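Local coordinates for protein carbonic anhydrase (Trichomonas vaginalis, PDB 6Y04) that probably catalyses the reversible hydration of carbon dioxide to hydrogencarbonate as a zinc-dependent enzyme of the beta class, at residues Ala33-Met38 against Ile91-His96. Numbering follows the deposited sequence.
With ZN (zinc ion), chain C.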
ATOM      1  N   ALA A  33      -3.532  12.191   1.198  1.00 13.33           N
ATOM      2  CA  ALA A  33      -3.226  10.773   1.207  1.00 13.47           C
ATOM      3  C   ALA A  33      -4.222  10.050   0.302  1.00 13.57           C
ATOM      4  O   ALA A  33      -5.427  10.297   0.387  1.00 14.09           O
ATOM      5  CB  ALA A  33      -3.296  10.252   2.625  1.00 13.17           C
ATOM      6  N   ILE A  34      -3.704   9.157  -0.557  1.00 13.18           N
ATOM      7  CA  ILE A  34      -4.521   8.268  -1.373  1.00 12.92           C
ATOM      8  C   ILE A  34      -4.411   6.849  -0.819  1.00 12.94           C
ATOM      9  O   ILE A  34      -3.301   6.349  -0.641  1.00 12.87           O
ATOM     10  CB  ILE A  34      -4.096   8.303  -2.856  1.00 12.44           C
ATOM     11  CG1 ILE A  34      -3.845   9.722  -3.383  1.00 12.59           C
ATOM     12  CG2 ILE A  34      -5.071   7.524  -3.728  1.00 12.54           C
ATOM     13  CD1 ILE A  34      -5.071  10.620  -3.457  1.00 12.46           C
ATOM     14  N   VAL A  35      -5.567   6.209  -0.572  1.00 12.94           N
ATOM     15  CA  VAL A  35      -5.626   4.783  -0.271  1.00 13.22           C
ATOM     16  C   VAL A  35      -6.259   4.055  -1.453  1.00 13.70           C
ATOM     17  O   VAL A  35      -7.399   4.332  -1.817  1.00 14.42           O
ATOM     18  CB  VAL A  35      -6.372   4.487   1.051  1.00 12.60           C
ATOM     19  CG1 VAL A  35      -6.433   2.993   1.350  1.00 11.92           C
ATOM     20  CG2 VAL A  35      -5.766   5.243   2.232  1.00 11.98           C
ATOM     21  N   THR A  36      -5.517   3.123  -2.054  1.00 14.08           N
ATOM     22  CA  THR A  36      -6.049   2.422  -3.212  1.00 15.63           C
ATOM     23  C   THR A  36      -5.629   0.954  -3.173  1.00 16.30           C
ATOM     24  O   THR A  36      -5.052   0.498  -2.187  1.00 15.08           O
ATOM     25  CB  THR A  36      -5.774   3.189  -4.515  1.00 16.19           C
ATOM     26  OG1 THR A  36      -6.685   2.701  -5.501  1.00 17.02           O
ATOM     27  CG2 THR A  36      -4.346   3.071  -5.005  1.00 15.85           C
ATOM     28  N   CYS A  37      -5.950   0.231  -4.253  1.00 17.84           N
ATOM     29  CA  CYS A  37      -5.770  -1.210  -4.305  1.00 18.63           C
ATOM     30  C   CYS A  37      -4.395  -1.558  -4.875  1.00 17.70           C
ATOM     31  O   CYS A  37      -3.766  -0.757  -5.566  1.00 17.98           O
ATOM     32  CB  CYS A  37      -6.852  -1.870  -5.149  1.00 20.75           C
ATOM     33  SG  CYS A  37      -6.744  -3.678  -5.084  1.00 26.29           S
ATOM     34  N   MET A  38      -3.943  -2.781  -4.589  1.00 16.09           N
ATOM     35  CA  MET A  38      -2.642  -3.235  -5.054  1.00 15.51           C
ATOM     36  C   MET A  38      -2.714  -3.669  -6.520  1.00 15.22           C
ATOM     37  O   MET A  38      -1.696  -4.049  -7.090  1.00 14.99           O
ATOM     38  CB  MET A  38      -2.152  -4.411  -4.204  1.00 14.42           C
ATOM     39  CG  MET A  38      -2.941  -5.675  -4.447  1.00 13.79           C
ATOM     40  SD  MET A  38      -2.373  -7.069  -3.465  1.00 13.69           S
ATOM     41  CE  MET A  38      -3.295  -8.407  -4.223  1.00 13.77           C
ATOM     42  N   ILE A  91      -7.943  12.886   3.069  1.00 15.84           N
ATOM     43  CA  ILE A  91      -7.761  11.486   2.727  1.00 16.17           C
ATOM     44  C   ILE A  91      -8.745  11.115   1.621  1.00 16.28           C
ATOM     45  O   ILE A  91      -9.944  11.357   1.743  1.00 16.29           O
ATOM     46  CB  ILE A  91      -7.918  10.575   3.964  1.00 16.61           C
ATOM     47  CG1 ILE A  91      -6.906  10.899   5.067  1.00 16.04           C
ATOM     48  CG2 ILE A  91      -7.868   9.103   3.571  1.00 16.08           C
ATOM     49  CD1 ILE A  91      -7.228  10.249   6.402  1.00 16.09           C
ATOM     50  N   PHE A  92      -8.217  10.520   0.545  1.00 16.25           N
ATOM     51  CA  PHE A  92      -9.039   9.956  -0.512  1.00 16.44           C
ATOM     52  C   PHE A  92      -8.917   8.437  -0.491  1.00 16.68           C
ATOM     53  O   PHE A  92      -7.819   7.896  -0.642  1.00 16.81           O
ATOM     54  CB  PHE A  92      -8.576  10.477  -1.872  1.00 16.64           C
ATOM     55  CG  PHE A  92      -8.721  11.964  -2.047  1.00 16.71           C
ATOM     56  CD1 PHE A  92      -7.810  12.839  -1.467  1.00 17.30           C
ATOM     57  CD2 PHE A  92      -9.774  12.492  -2.781  1.00 16.61           C
ATOM     58  CE1 PHE A  92      -7.947  14.213  -1.615  1.00 17.03           C
ATOM     59  CE2 PHE A  92      -9.910  13.865  -2.930  1.00 16.63           C
ATOM     60  CZ  PHE A  92      -8.997  14.721  -2.352  1.00 16.69           C
ATOM     61  N   ILE A  93     -10.055   7.758  -0.301  1.00 16.54           N
ATOM     62  CA  ILE A  93     -10.101   6.309  -0.426  1.00 16.37           C
ATOM     63  C   ILE A  93     -10.696   5.939  -1.783  1.00 15.73           C
ATOM     64  O   ILE A  93     -11.840   6.278  -2.088  1.00 15.02           O
ATOM     65  CB  ILE A  93     -10.854   5.684   0.767  1.00 17.30           C
ATOM     66  CG1 ILE A  93     -10.111   5.981   2.073  1.00 17.67           C
ATOM     67  CG2 ILE A  93     -11.057   4.188   0.565  1.00 16.70           C
ATOM     68  CD1 ILE A  93     -11.015   6.059   3.268  1.00 18.30           C
ATOM     69  N   MET A  94      -9.893   5.238  -2.593  1.00 15.85           N
ATOM     70  CA  MET A  94     -10.228   5.006  -3.990  1.00 15.77           C
ATOM     71  C   MET A  94     -10.238   3.510  -4.302  1.00 16.51           C
ATOM     72  O   MET A  94      -9.182   2.890  -4.462  1.00 16.20           O
ATOM     73  CB  MET A  94      -9.245   5.732  -4.909  1.00 14.64           C
ATOM     74  CG  MET A  94      -9.531   5.502  -6.371  1.00 14.66           C
ATOM     75  SD  MET A  94      -8.682   6.663  -7.434  1.00 14.46           S
ATOM     76  CE  MET A  94      -6.990   6.117  -7.216  1.00 14.12           C
ATOM     77  N   GLY A  95     -11.455   2.956  -4.396  1.00 17.42           N
ATOM     78  CA  GLY A  95     -11.666   1.581  -4.807  1.00 19.41           C
ATOM     79  C   GLY A  95     -11.785   1.474  -6.322  1.00 21.84           C
ATOM     80  O   GLY A  95     -11.689   2.473  -7.029  1.00 22.69           O
ATOM     81  N   HIS A  96     -11.991   0.254  -6.821  1.00 24.81           N
ATOM     82  CA  HIS A  96     -12.075   0.062  -8.258  1.00 27.53           C
ATOM     83  C   HIS A  96     -13.038  -1.069  -8.592  1.00 30.04           C
ATOM     84  O   HIS A  96     -13.206  -2.002  -7.810  1.00 30.97           O
ATOM     85  CB  HIS A  96     -10.682  -0.165  -8.857  1.00 28.31           C
ATOM     86  CG  HIS A  96     -10.074  -1.481  -8.495  1.00 28.83           C
ATOM     87  ND1 HIS A  96      -9.985  -2.518  -9.400  1.00 29.14           N
ATOM     88  CD2 HIS A  96      -9.538  -1.940  -7.339  1.00 29.59           C
ATOM     89  CE1 HIS A  96      -9.413  -3.553  -8.826  1.00 29.76           C
ATOM     90  NE2 HIS A  96      -9.134  -3.231  -7.560  1.00 30.22           N
TER
HETATM   91 ZN    ZN C 301      -8.610  -4.609  -6.144  0.70 29.82          ZN
HETATM   92  O   HOH W   1      -7.906  -6.369  -6.773  0.70 29.44           O
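Ala33 pairs in parallel with Ile91 in the mixed sheet of the beta-carbonic anhydrase fold, where strands 32-36 and 90-96 run side by side to the zinc site at their C-terminal ends. Ala33 O accepts a hydrogen bond from Phe92 N at 2.8 Å, and the same oxygen lies at the edge of the Phe92 ring. The small methyl of Ala33 shares a face with Val35, Ile91 and Ile93, and Leu79 of helix 74-85 packs against Ala33, Val35 and Ile91; such apolar side chains suit this buried layer. On the other face Ile34 crosses Phe92 obliquely, and its CD1 reaches Phe92 CB at 3.8 Å. The ring of Phe92 also stacks with that of His164 on the next strand. Val35 continues the ladder through both backbone groups, its N donating to Phe92 O and its O accepting a bond from Met94 N. At Thr36 a side chain takes over: with OG1 anti to the backbone N (chi1 -161°), the hydroxyl donates to Met94 O at 2.7 Å. A beta-branched residue with a hydroxyl thus fits the strand and extends its bonding where the backbone bonds between these two strands stop. Met94 runs alongside Thr36, its flexible chain bent at the last torsion so that CE also meets Ile34 CG2. Past these bonds, Cys37 and His96 supply a thiolate sulfur and an imidazole nitrogen to zinc, with Cys99 and a water completing four-coordination. Cys37 SG binds zinc at 2.3 Å. His96 NE2 binds it at 2.0 Å, and Cys37 CB rests 3.5 Å from His96 CD2.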